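B-type Cna protein (Enterococcus faecium, PDB 6FWY) is of unknown function but, as the thioester domain of a cell-wall-anchored surface protein, probably helps the bacterium attach covalently to host targets. Local coordinates at residues D22-V27 against A102-Q107; S40-S45 against P58-S63; D153-E158 against T243-T248; G170-F175 against G198-D203. All coordinates share one frame; numbering follows the deposited sequence.

Interaction 1: residues D22-V27 against A102-Q107; sequences DGYIRV and AWYATQ
In this thioester domain, Tyr104 projects from helix 99-113 into the turn that leads to strand 26-29, where it meets Gly23, Tyr24 and Ile25. Its CG stands anti to the backbone N (chi1 -171°), which carries the phenol end away from the helix and onto the turn. The two tyrosine rings form an offset edge-to-face pair: the CD1 edge of Tyr24 is directed at the face of Tyr104, the planes are inclined at 63°, and Tyr24 CD1 lies 3.8 Å from Tyr104 CD2. Ile25 takes another approach, its CG1 coming in the ring plane to the rim of Tyr104, 3.9 Å from Tyr104 CE2. The backbone completes the fit: Gly23 CA sits 3.5 Å from Tyr104 OH, and Tyr24 N is 3.6 Å from Tyr104 CE2. No hydrogen bond crosses between the segments, yet the buried phenol is satisfied, because Tyr104 OH bonds to Met37 O on strand 32-44. Gln107, probably the glutamine of the family's TQxxxW-type helix motif, accepts from Cys52 N and so holds that cysteine's strand. One tyrosine thus fastens the helix to the turn before strand 26-29 and to strand 32-44, part of the helix-on-sheet packing of the thioester domain.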
loop_
_atom_site.group_PDB
_atom_site.type_symbol
_atom_site.label_atom_id
_atom_site.label_comp_id
_atom_site.label_asym_id
_atom_site.label_seq_id
_atom_site.Cartn_x
_atom_site.Cartn_y
_atom_site.Cartn_z
ATOM N N ASP A 22 15.051 3.181 -25.900
ATOM C CA ASP A 22 16.486 3.332 -25.681
ATOM C C ASP A 22 16.799 4.403 -24.626
ATOM O O ASP A 22 17.984 4.610 -24.268
ATOM C CB ASP A 22 17.203 3.607 -27.024
ATOM C CG ASP A 22 16.607 4.765 -27.808
ATOM O OD1 ASP A 22 15.723 5.491 -27.296
ATOM O OD2 ASP A 22 17.003 4.938 -28.969
ATOM N N GLY A 23 15.778 5.116 -24.149
ATOM C CA GLY A 23 15.941 6.090 -23.075
ATOM C C GLY A 23 15.984 7.490 -23.608
ATOM O O GLY A 23 16.390 7.712 -24.747
ATOM N N TYR A 24 15.540 8.436 -22.785
ATOM C CA TYR A 24 15.539 9.869 -23.109
ATOM C C TYR A 24 16.676 10.649 -22.432
ATOM O O TYR A 24 16.787 11.856 -22.613
ATOM C CB TYR A 24 14.209 10.464 -22.660
ATOM C CG TYR A 24 13.059 9.914 -23.434
ATOM C CD1 TYR A 24 12.429 8.748 -23.025
ATOM C CD2 TYR A 24 12.610 10.547 -24.589
ATOM C CE1 TYR A 24 11.380 8.220 -23.756
ATOM C CE2 TYR A 24 11.545 10.039 -25.304
ATOM C CZ TYR A 24 10.931 8.886 -24.870
ATOM O OH TYR A 24 9.894 8.392 -25.605
ATOM N N ILE A 25 17.476 9.934 -21.648
ATOM C CA ILE A 25 18.588 10.459 -20.881
ATOM C C ILE A 25 19.727 9.457 -20.957
ATOM O O ILE A 25 19.556 8.345 -21.427
ATOM C CB ILE A 25 18.206 10.736 -19.389
ATOM C CG1 ILE A 25 17.811 9.467 -18.630
ATOM C CG2 ILE A 25 17.071 11.761 -19.299
ATOM C CD1 ILE A 25 18.930 8.703 -17.963
ATOM N N ARG A 26 20.890 9.874 -20.474
ATOM C CA ARG A 26 22.036 8.990 -20.283
ATOM C C ARG A 26 22.544 9.246 -18.875
ATOM O O ARG A 26 22.076 10.171 -18.213
ATOM C CB ARG A 26 23.112 9.261 -21.344
ATOM C CG ARG A 26 22.637 8.949 -22.751
ATOM C CD ARG A 26 23.545 9.464 -23.830
ATOM N NE ARG A 26 23.474 10.917 -23.959
ATOM C CZ ARG A 26 24.351 11.662 -24.647
ATOM N NH1 ARG A 26 25.350 11.098 -25.292
ATOM N NH2 ARG A 26 24.198 12.977 -24.700
ATOM N N VAL A 27 23.485 8.425 -18.418
ATOM C CA VAL A 27 24.051 8.571 -17.090
ATOM C C VAL A 27 25.567 8.418 -17.142
ATOM O O VAL A 27 26.076 7.402 -17.670
ATOM C CB VAL A 27 23.500 7.545 -16.085
ATOM C CG1 VAL A 27 24.074 7.774 -14.696
ATOM C CG2 VAL A 27 21.972 7.577 -16.036
ATOM N N ALA A 102 6.011 9.168 -19.887
ATOM C CA ALA A 102 5.515 9.118 -18.499
ATOM C C ALA A 102 6.034 7.872 -17.779
ATOM O O ALA A 102 6.548 7.957 -16.671
ATOM C CB ALA A 102 3.991 9.183 -18.459
ATOM N N TRP A 103 5.913 6.722 -18.427
ATOM C CA TRP A 103 6.460 5.483 -17.887
ATOM C C TRP A 103 7.975 5.569 -17.637
ATOM O O TRP A 103 8.445 5.188 -16.563
ATOM C CB TRP A 103 6.149 4.303 -18.805
ATOM C CG TRP A 103 7.065 3.128 -18.585
ATOM C CD1 TRP A 103 7.121 2.310 -17.496
ATOM C CD2 TRP A 103 8.071 2.674 -19.477
ATOM N NE1 TRP A 103 8.102 1.369 -17.660
ATOM C CE2 TRP A 103 8.705 1.568 -18.868
ATOM C CE3 TRP A 103 8.520 3.111 -20.732
ATOM C CZ2 TRP A 103 9.757 0.870 -19.478
ATOM C CZ3 TRP A 103 9.563 2.425 -21.340
ATOM C CH2 TRP A 103 10.167 1.311 -20.714
ATOM N N TYR A 104 8.736 6.065 -18.613
ATOM C CA TYR A 104 10.197 6.139 -18.465
ATOM C C TYR A 104 10.610 7.081 -17.342
ATOM O O TYR A 104 11.545 6.786 -16.578
ATOM C CB TYR A 104 10.870 6.545 -19.779
ATOM C CG TYR A 104 12.373 6.436 -19.737
ATOM C CD1 TYR A 104 13.012 5.220 -19.965
ATOM C CD2 TYR A 104 13.154 7.550 -19.477
ATOM C CE1 TYR A 104 14.402 5.115 -19.927
ATOM C CE2 TYR A 104 14.542 7.457 -19.444
ATOM C CZ TYR A 104 15.151 6.239 -19.669
ATOM O OH TYR A 104 16.511 6.150 -19.644
ATOM N N ALA A 105 9.935 8.226 -17.255
ATOM C CA ALA A 105 10.122 9.172 -16.143
ATOM C C ALA A 105 9.957 8.484 -14.808
ATOM O O ALA A 105 10.740 8.715 -13.901
ATOM C CB ALA A 105 9.130 10.328 -16.237
ATOM N N THR A 106 8.958 7.620 -14.706
ATOM C CA THR A 106 8.721 6.887 -13.476
ATOM C C THR A 106 9.843 5.859 -13.241
ATOM O O THR A 106 10.323 5.725 -12.124
ATOM C CB THR A 106 7.308 6.236 -13.453
ATOM O OG1 THR A 106 6.328 7.179 -13.896
ATOM C CG2 THR A 106 6.945 5.804 -12.076
ATOM N N GLN A 107 10.263 5.158 -14.286
ATOM C CA GLN A 107 11.378 4.201 -14.183
ATOM C C GLN A 107 12.685 4.906 -13.767
ATOM O O GLN A 107 13.505 4.337 -13.048
ATOM C CB GLN A 107 11.556 3.439 -15.510
ATOM C CG GLN A 107 12.756 2.491 -15.598
ATOM C CD GLN A 107 12.732 1.423 -14.519
ATOM O OE1 GLN A 107 11.957 0.485 -14.589
ATOM N NE2 GLN A 107 13.586 1.570 -13.517
#

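Interaction 2: residues S40-S45 against P58-S63; sequences SQFKDS and PSPTGS
A chi1 of 64° places CG of Phe42 between its own backbone N and carbonyl carbon, and this swings the ring off strand 32-44 beneath Pro60. In Thr61 a chi1 of 50° puts OG1 between N and the carbonyl carbon, which leaves CG2 anti to the carbonyl carbon and facing Phe42 CB. The result is a CH-pi contact: Pro60 CD stands 3.9 Å from the centroid of the Phe42 ring, only 11° off the ring normal. Pro60 CG leans toward one side of the ring, 4.0 Å from Phe42 CE2. Lower down, Thr61 CG2 meets Phe42 CB at 4.0 Å, while Ser40 CB and Ser59 CB face each other at 4.4 Å. Pro60 is the centre of an inverse gamma turn, and its side chain crosses that of Phe42 at about a right angle. Phe14 meets the Phe42 ring nearly perpendicularly, and Ala258 of strand 258-277 touches both Phe42 and Pro60. Ser59 OG bonds to Glu16 OE2, which Thr61 OG1 also reaches weakly, so the polar ends of this loop are engaged by strand 11-21. With no hydrogen bond between the two segments, cohesion probably comes largely from dispersion and from the weakly polarised C-H of Pro60 CD over the ring face.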
loop_
_atom_site.group_PDB
_atom_site.type_symbol
_atom_site.label_atom_id
_atom_site.label_comp_id
_atom_site.label_asym_id
_atom_site.label_seq_id
_atom_site.Cartn_x
_atom_site.Cartn_y
_atom_site.Cartn_z
ATOM N N SER A 40 12.618 -1.943 -20.876
ATOM C CA SER A 40 11.425 -2.600 -21.409
ATOM C C SER A 40 10.311 -2.521 -20.373
ATOM O O SER A 40 10.515 -2.853 -19.212
ATOM C CB SER A 40 11.710 -4.062 -21.687
ATOM O OG SER A 40 12.620 -4.222 -22.741
ATOM N N GLN A 41 9.133 -2.101 -20.805
ATOM C CA GLN A 41 7.997 -2.013 -19.895
ATOM C C GLN A 41 7.447 -3.432 -19.617
ATOM O O GLN A 41 7.297 -4.255 -20.534
ATOM C CB GLN A 41 6.924 -1.118 -20.492
ATOM C CG GLN A 41 5.801 -0.734 -19.541
ATOM C CD GLN A 41 4.725 0.070 -20.241
ATOM O OE1 GLN A 41 4.635 1.295 -20.088
ATOM N NE2 GLN A 41 3.954 -0.602 -21.063
ATOM N N PHE A 42 7.180 -3.705 -18.343
ATOM C CA PHE A 42 6.610 -4.972 -17.920
ATOM C C PHE A 42 5.555 -4.801 -16.813
ATOM O O PHE A 42 5.513 -3.773 -16.117
ATOM C CB PHE A 42 7.704 -5.950 -17.483
ATOM C CG PHE A 42 8.485 -5.507 -16.275
ATOM C CD1 PHE A 42 9.569 -4.624 -16.410
ATOM C CD2 PHE A 42 8.151 -5.962 -14.996
ATOM C CE1 PHE A 42 10.295 -4.235 -15.307
ATOM C CE2 PHE A 42 8.879 -5.569 -13.882
ATOM C CZ PHE A 42 9.948 -4.703 -14.039
ATOM N N LYS A 43 4.713 -5.845 -16.690
ATOM C CA LYS A 43 3.633 -5.922 -15.732
ATOM C C LYS A 43 3.733 -7.252 -15.008
ATOM O O LYS A 43 4.249 -8.229 -15.565
ATOM C CB LYS A 43 2.274 -5.964 -16.443
ATOM C CG LYS A 43 1.877 -4.719 -17.215
ATOM C CD LYS A 43 0.641 -4.990 -18.080
ATOM C CE LYS A 43 -0.390 -3.868 -17.988
ATOM N NZ LYS A 43 -1.701 -4.286 -18.587
ATOM N N ASP A 44 3.177 -7.320 -13.799
ATOM C CA ASP A 44 3.041 -8.601 -13.123
ATOM C C ASP A 44 1.821 -9.330 -13.723
ATOM O O ASP A 44 1.116 -8.763 -14.561
ATOM C CB ASP A 44 3.034 -8.437 -11.594
ATOM C CG ASP A 44 1.653 -8.046 -11.015
ATOM O OD1 ASP A 44 0.740 -7.615 -11.769
ATOM O OD2 ASP A 44 1.488 -8.177 -9.774
ATOM N N SER A 45 1.583 -10.571 -13.320
ATOM C CA SER A 45 0.512 -11.375 -13.934
ATOM C C SER A 45 -0.924 -10.933 -13.586
ATOM O O SER A 45 -1.878 -11.431 -14.182
ATOM C CB SER A 45 0.694 -12.842 -13.588
ATOM O OG SER A 45 0.615 -13.015 -12.204
ATOM N N PRO A 58 19.067 -7.330 -17.095
ATOM C CA PRO A 58 17.909 -7.432 -17.985
ATOM C C PRO A 58 16.551 -7.559 -17.257
ATOM O O PRO A 58 16.495 -7.932 -16.090
ATOM C CB PRO A 58 18.209 -8.711 -18.772
ATOM C CG PRO A 58 19.016 -9.518 -17.834
ATOM C CD PRO A 58 19.902 -8.536 -17.172
ATOM N N SER A 59 15.479 -7.241 -17.979
ATOM C CA SER A 59 14.098 -7.336 -17.479
ATOM C C SER A 59 13.748 -8.734 -16.959
ATOM O O SER A 59 14.212 -9.712 -17.513
ATOM C CB SER A 59 13.103 -6.921 -18.577
ATOM O OG SER A 59 12.895 -7.929 -19.619
ATOM N N PRO A 60 12.927 -8.815 -15.899
ATOM C CA PRO A 60 12.695 -10.113 -15.244
ATOM C C PRO A 60 11.506 -10.881 -15.895
ATOM O O PRO A 60 10.549 -11.214 -15.223
ATOM C CB PRO A 60 12.372 -9.693 -13.815
ATOM C CG PRO A 60 11.641 -8.403 -13.992
ATOM C CD PRO A 60 12.141 -7.741 -15.251
ATOM N N THR A 61 11.640 -11.172 -17.183
ATOM C CA THR A 61 10.595 -11.727 -18.034
ATOM C C THR A 61 11.133 -12.854 -18.917
ATOM O O THR A 61 12.343 -13.000 -19.121
ATOM C CB THR A 61 10.015 -10.637 -18.975
ATOM O OG1 THR A 61 11.088 -9.937 -19.654
ATOM C CG2 THR A 61 9.205 -9.613 -18.188
ATOM N N GLY A 62 10.209 -13.654 -19.451
ATOM C CA GLY A 62 10.540 -14.837 -20.261
ATOM C C GLY A 62 10.668 -16.111 -19.439
ATOM O O GLY A 62 10.515 -16.094 -18.235
ATOM N N SER A 63 10.940 -17.226 -20.111
ATOM C CA SER A 63 11.001 -18.551 -19.472
ATOM C C SER A 63 12.186 -18.712 -18.512
ATOM O O SER A 63 12.080 -19.389 -17.501
ATOM C CB SER A 63 11.018 -19.651 -20.541
ATOM O OG SER A 63 11.945 -19.369 -21.566
#

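Interaction 3: residues D153-E158 against T243-T248; sequences DTPNTE and TTNPFT
Pro155 lays its CB against the amide end of Asn245, the distance from Pro155 CB to Asn245 CG being 3.8 Å. The alpha carbons reflect the same closeness, since Pro155 CA and Asn245 CA are 6.2 Å apart, the nearest such pair between the loop 153-158 and the strand segment 243-248. Asn245 reaches the proline with its CG anti to the carbonyl carbon (chi1 -57°), which brings the end of the side chain nearer to the loop than its first bond would suggest. At the proline's carbonyl the contact becomes polar. Thr243 turns OG1 anti to its backbone N (chi1 -166°), leaving a gap of 3.9 Å between Thr243 OG1 and Pro155 O that is too long for a direct bond. Water 1 fills it by donating to both groups, 2.7 Å from Pro155 O and 3.1 Å from Thr243 OG1. Lys183 NZ bonds to the same two oxygens, so the carbonyl and the hydroxyl share a lysine as well as a water. Thr157 OG1 comes within 4.2 Å of Thr243 OG1, but its hydrogen bond goes to Glu266. The loop is shaped by an ST turn in which Asn156 N donates to Thr154 OG1 at 3.1 Å and 158°, and Pro155 also touches Asp76 and Tyr79 of helix 76-84. With no direct hydrogen bond established between the segments, the loop appears joined to the long strand 231-250 chiefly through a shared ammonium group and a bridging water, and the positive charge would probably polarise the Pro155 carbonyl.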
loop_
_atom_site.group_PDB
_atom_site.type_symbol
_atom_site.label_atom_id
_atom_site.label_comp_id
_atom_site.label_asym_id
_atom_site.label_seq_id
_atom_site.Cartn_x
_atom_site.Cartn_y
_atom_site.Cartn_z
ATOM N N ASP A 153 2.234 10.955 2.037
ATOM C CA ASP A 153 1.315 9.799 1.990
ATOM C C ASP A 153 2.071 8.485 2.092
ATOM O O ASP A 153 3.177 8.339 1.554
ATOM C CB ASP A 153 0.470 9.783 0.713
ATOM C CG ASP A 153 -0.265 11.088 0.475
ATOM O OD1 ASP A 153 -1.164 11.426 1.265
ATOM O OD2 ASP A 153 0.071 11.785 -0.522
ATOM N N THR A 154 1.446 7.534 2.779
ATOM C CA THR A 154 2.009 6.210 3.052
ATOM C C THR A 154 0.900 5.187 2.830
ATOM O O THR A 154 -0.268 5.568 2.707
ATOM C CB THR A 154 2.501 6.088 4.514
ATOM O OG1 THR A 154 1.383 5.900 5.393
ATOM C CG2 THR A 154 3.306 7.353 4.964
ATOM N N PRO A 155 1.247 3.874 2.805
ATOM C CA PRO A 155 0.202 2.833 2.745
ATOM C C PRO A 155 -0.437 2.472 4.110
ATOM O O PRO A 155 -1.085 1.425 4.226
ATOM C CB PRO A 155 0.961 1.636 2.156
ATOM C CG PRO A 155 2.353 1.817 2.658
ATOM C CD PRO A 155 2.604 3.294 2.684
ATOM N N ASN A 156 -0.261 3.317 5.117
ATOM C CA ASN A 156 -0.775 3.095 6.455
ATOM C C ASN A 156 -2.291 2.779 6.479
ATOM O O ASN A 156 -3.078 3.411 5.790
ATOM C CB ASN A 156 -0.471 4.313 7.350
ATOM C CG ASN A 156 -1.033 4.172 8.761
ATOM O OD1 ASN A 156 -0.532 3.384 9.542
ATOM N ND2 ASN A 156 -2.081 4.938 9.086
ATOM N N THR A 157 -2.639 1.756 7.255
ATOM C CA THR A 157 -4.019 1.400 7.546
ATOM C C THR A 157 -4.415 2.134 8.823
ATOM O O THR A 157 -3.781 1.960 9.855
ATOM C CB THR A 157 -4.172 -0.133 7.716
ATOM O OG1 THR A 157 -3.942 -0.763 6.454
ATOM C CG2 THR A 157 -5.584 -0.517 8.199
ATOM N N GLU A 158 -5.430 2.983 8.721
ATOM C CA GLU A 158 -6.063 3.601 9.880
ATOM C C GLU A 158 -7.176 2.661 10.333
ATOM O O GLU A 158 -7.946 2.159 9.500
ATOM C CB GLU A 158 -6.676 4.960 9.523
ATOM C CG GLU A 158 -5.719 6.007 8.965
ATOM C CD GLU A 158 -6.443 7.228 8.382
ATOM O OE1 GLU A 158 -7.705 7.204 8.282
ATOM O OE2 GLU A 158 -5.769 8.247 8.027
ATOM N N THR A 243 -5.175 -4.325 1.435
ATOM C CA THR A 243 -4.255 -3.213 1.263
ATOM C C THR A 243 -3.362 -3.469 0.042
ATOM O O THR A 243 -2.959 -4.602 -0.215
ATOM C CB THR A 243 -3.418 -2.973 2.559
ATOM O OG1 THR A 243 -2.748 -1.699 2.504
ATOM C CG2 THR A 243 -2.363 -4.108 2.821
ATOM N N THR A 244 -3.093 -2.412 -0.724
ATOM C CA THR A 244 -2.223 -2.485 -1.913
ATOM C C THR A 244 -0.928 -1.707 -1.629
ATOM O O THR A 244 -0.930 -0.470 -1.574
ATOM C CB THR A 244 -2.981 -2.012 -3.177
ATOM O OG1 THR A 244 -4.138 -2.851 -3.370
ATOM C CG2 THR A 244 -2.139 -2.117 -4.433
ATOM N N ASN A 245 0.162 -2.454 -1.412
ATOM C CA ASN A 245 1.485 -1.915 -1.003
ATOM C C ASN A 245 2.583 -2.346 -1.996
ATOM O O ASN A 245 2.416 -3.338 -2.707
ATOM C CB ASN A 245 1.874 -2.453 0.392
ATOM C CG ASN A 245 0.836 -2.138 1.478
ATOM O OD1 ASN A 245 -0.217 -1.560 1.211
ATOM N ND2 ASN A 245 1.136 -2.520 2.690
ATOM N N PRO A 246 3.701 -1.607 -2.049
ATOM C CA PRO A 246 4.779 -1.989 -2.951
ATOM C C PRO A 246 5.669 -3.054 -2.359
ATOM O O PRO A 246 6.052 -2.950 -1.197
ATOM C CB PRO A 246 5.564 -0.679 -3.140
ATOM C CG PRO A 246 5.380 0.025 -1.853
ATOM C CD PRO A 246 3.973 -0.306 -1.409
ATOM N N PHE A 247 6.015 -4.056 -3.158
ATOM C CA PHE A 247 6.922 -5.132 -2.740
ATOM C C PHE A 247 8.013 -5.362 -3.781
ATOM O O PHE A 247 7.799 -5.160 -4.975
ATOM C CB PHE A 247 6.143 -6.420 -2.473
ATOM C CG PHE A 247 5.134 -6.289 -1.368
ATOM C CD1 PHE A 247 5.524 -6.330 -0.038
ATOM C CD2 PHE A 247 3.799 -6.102 -1.666
ATOM C CE1 PHE A 247 4.594 -6.190 0.978
ATOM C CE2 PHE A 247 2.836 -5.990 -0.652
ATOM C CZ PHE A 247 3.237 -6.032 0.677
ATOM N N THR A 248 9.181 -5.778 -3.308
ATOM C CA THR A 248 10.320 -6.047 -4.172
ATOM C C THR A 248 10.528 -7.538 -4.306
ATOM O O THR A 248 10.284 -8.303 -3.355
ATOM C CB THR A 248 11.616 -5.447 -3.607
ATOM O OG1 THR A 248 11.890 -6.057 -2.337
ATOM C CG2 THR A 248 11.477 -3.930 -3.447
HETATM O O HOH W 1 -0.608 -1.220 4.711
#

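Interaction 4: residues G170-F175 against G198-D203; sequences GKYHTF and GMKIYD
Tyr172 OH touches the aliphatic end of Lys200, with Tyr172 OH 3.3 Å from Lys200 CE and 3.7 Å from Lys200 CD. The lysine chain comes in obliquely to the phenol. Gly198 contributes its carbonyl instead: Gly198 O lies in the ring plane at the edge, 3.8 Å from Tyr172 CE1. Water 2 connects the same two residues, donating to Gly198 O at 2.6 Å; its other leg, to Tyr172 OH, is short at 2.5 Å. In the next shell, torsions set the reach. Tyr172 CG stands anti to the carbonyl carbon (chi1 -70°), directing the ring across the sheet toward the segment 198-203. Lys200 runs extended as far as CE and then bends at chi4 (-65°), so that its methylene groups, and not its ammonium, flank the hydroxyl; NZ makes a long, weak ion pair with Glu208. Further out, strand 218-225 runs between the two partners. His173 pairs with Val224 and Lys200 with Lys223 through backbone hydrogen bonds, while the Tyr172 side chain rests on Lys223 and Pro225. Lys223 also forms a cation-pi contact with Tyr202. The side chains of Met199 and Ile201 touch strand 185-191 of the other sheet. Tyr172 and Lys200 thus meet over an intervening strand, their own strands being parallel to each other because each is antiparallel to 218-225, as expected for next-but-one neighbours on the outer face of an antiparallel beta sheet.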
loop_
_atom_site.group_PDB
_atom_site.type_symbol
_atom_site.label_atom_id
_atom_site.label_comp_id
_atom_site.label_asym_id
_atom_site.label_seq_id
_atom_site.Cartn_x
_atom_site.Cartn_y
_atom_site.Cartn_z
ATOM N N GLY A 170 -34.702 -1.451 27.525
ATOM C CA GLY A 170 -35.335 -2.720 27.899
ATOM C C GLY A 170 -34.622 -3.355 29.078
ATOM O O GLY A 170 -34.440 -2.713 30.102
ATOM N N LYS A 171 -34.178 -4.594 28.906
ATOM C CA LYS A 171 -33.503 -5.342 29.967
ATOM C C LYS A 171 -31.953 -5.259 29.895
ATOM O O LYS A 171 -31.244 -6.098 30.459
ATOM C CB LYS A 171 -33.978 -6.796 29.921
ATOM C CG LYS A 171 -35.419 -6.926 30.330
ATOM C CD LYS A 171 -35.901 -8.352 30.198
ATOM C CE LYS A 171 -37.156 -8.574 31.033
ATOM N NZ LYS A 171 -37.578 -10.005 30.994
ATOM N N TYR A 172 -31.427 -4.264 29.174
ATOM C CA TYR A 172 -29.986 -4.188 28.903
ATOM C C TYR A 172 -29.400 -2.814 29.185
ATOM O O TYR A 172 -30.045 -1.788 28.923
ATOM C CB TYR A 172 -29.716 -4.537 27.438
ATOM C CG TYR A 172 -29.946 -5.983 27.120
ATOM C CD1 TYR A 172 -28.971 -6.928 27.405
ATOM C CD2 TYR A 172 -31.139 -6.416 26.538
ATOM C CE1 TYR A 172 -29.153 -8.263 27.120
ATOM C CE2 TYR A 172 -31.351 -7.769 26.263
ATOM C CZ TYR A 172 -30.353 -8.687 26.559
ATOM O OH TYR A 172 -30.524 -10.028 26.316
ATOM N N HIS A 173 -28.169 -2.815 29.716
ATOM C CA HIS A 173 -27.261 -1.688 29.573
ATOM C C HIS A 173 -26.690 -1.809 28.167
ATOM O O HIS A 173 -26.208 -2.880 27.809
ATOM C CB HIS A 173 -26.091 -1.747 30.570
ATOM C CG HIS A 173 -26.494 -1.770 32.014
ATOM N ND1 HIS A 173 -27.103 -0.702 32.638
ATOM C CD2 HIS A 173 -26.322 -2.720 32.969
ATOM C CE1 HIS A 173 -27.305 -0.998 33.909
ATOM N NE2 HIS A 173 -26.836 -2.215 34.136
ATOM N N THR A 174 -26.748 -0.733 27.377
ATOM C CA THR A 174 -26.266 -0.743 25.982
ATOM C C THR A 174 -25.057 0.199 25.794
ATOM O O THR A 174 -24.994 1.273 26.392
ATOM C CB THR A 174 -27.371 -0.398 24.948
ATOM O OG1 THR A 174 -27.607 1.003 24.919
ATOM C CG2 THR A 174 -28.674 -1.128 25.258
ATOM N N PHE A 175 -24.109 -0.222 24.964
ATOM C CA PHE A 175 -22.909 0.554 24.658
ATOM C C PHE A 175 -22.693 0.519 23.147
ATOM O O PHE A 175 -22.420 -0.538 22.577
ATOM C CB PHE A 175 -21.688 -0.032 25.379
ATOM C CG PHE A 175 -21.857 -0.128 26.865
ATOM C CD1 PHE A 175 -21.528 0.950 27.684
ATOM C CD2 PHE A 175 -22.377 -1.281 27.442
ATOM C CE1 PHE A 175 -21.702 0.869 29.058
ATOM C CE2 PHE A 175 -22.554 -1.378 28.812
ATOM C CZ PHE A 175 -22.223 -0.312 29.631
ATOM N N GLY A 198 -25.111 -13.683 29.268
ATOM C CA GLY A 198 -26.221 -13.079 28.504
ATOM C C GLY A 198 -25.836 -11.826 27.722
ATOM O O GLY A 198 -26.705 -11.112 27.237
ATOM N N MET A 199 -24.532 -11.554 27.591
ATOM C CA MET A 199 -24.062 -10.425 26.790
ATOM C C MET A 199 -24.382 -10.679 25.315
ATOM O O MET A 199 -24.201 -11.773 24.827
ATOM C CB MET A 199 -22.562 -10.225 26.986
ATOM C CG MET A 199 -21.995 -8.928 26.407
ATOM S SD MET A 199 -20.214 -9.070 26.186
ATOM C CE MET A 199 -20.209 -9.579 24.467
ATOM N N LYS A 200 -24.876 -9.663 24.634
ATOM C CA LYS A 200 -25.139 -9.731 23.195
ATOM C C LYS A 200 -24.498 -8.554 22.464
ATOM O O LYS A 200 -24.249 -7.516 23.048
ATOM C CB LYS A 200 -26.647 -9.741 22.931
ATOM C CG LYS A 200 -27.324 -11.019 23.406
ATOM C CD LYS A 200 -28.816 -10.987 23.134
ATOM C CE LYS A 200 -29.526 -12.072 23.937
ATOM N NZ LYS A 200 -29.096 -13.440 23.488
ATOM N N ILE A 201 -24.259 -8.761 21.175
ATOM C CA ILE A 201 -23.719 -7.747 20.268
ATOM C C ILE A 201 -24.687 -7.575 19.089
ATOM O O ILE A 201 -25.184 -8.562 18.542
ATOM C CB ILE A 201 -22.322 -8.128 19.734
ATOM C CG1 ILE A 201 -21.446 -8.705 20.868
ATOM C CG2 ILE A 201 -21.684 -6.918 19.063
ATOM C CD1 ILE A 201 -20.032 -9.064 20.496
ATOM N N TYR A 202 -24.962 -6.330 18.710
ATOM C CA TYR A 202 -25.829 -6.004 17.570
ATOM C C TYR A 202 -25.137 -5.099 16.556
ATOM O O TYR A 202 -24.356 -4.227 16.939
ATOM C CB TYR A 202 -27.148 -5.364 18.055
ATOM C CG TYR A 202 -28.005 -6.317 18.865
ATOM C CD1 TYR A 202 -27.764 -6.506 20.204
ATOM C CD2 TYR A 202 -29.031 -7.046 18.276
ATOM C CE1 TYR A 202 -28.511 -7.401 20.963
ATOM C CE2 TYR A 202 -29.819 -7.931 19.033
ATOM C CZ TYR A 202 -29.522 -8.121 20.374
ATOM O OH TYR A 202 -30.252 -8.965 21.162
ATOM N N ASP A 203 -25.400 -5.315 15.262
ATOM C CA ASP A 203 -24.896 -4.438 14.188
ATOM C C ASP A 203 -25.706 -3.139 14.135
ATOM O O ASP A 203 -26.627 -2.943 14.931
ATOM C CB ASP A 203 -24.820 -5.166 12.824
ATOM C CG ASP A 203 -26.200 -5.541 12.236
ATOM O OD1 ASP A 203 -27.247 -4.959 12.601
ATOM O OD2 ASP A 203 -26.230 -6.430 11.368
HETATM O O HOH W 2 -29.219 -11.672 27.667
#

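Interactions 1 and 2 belong to one neighbourhood, their centres 17 Å apart, and they touch where Trp103 CZ2 lies 3.3 Å from Gln41 N. Strands 26-29 and 32-44 are neighbours in the large sheet, and interaction 2 is nested within the chain loop closed by interaction 1. Both rely on aromatic rings, although the first is buried and the second only partly so. Interaction 3 reaches the same sheet near the chain's centre; also buried, it depends on water and lysine. Interaction 4, nested inside the loop that interaction 3 closes, is a surface contact on the separate five-stranded sheet, about 61 Å between centres from interaction 1, and again uses a water bridge.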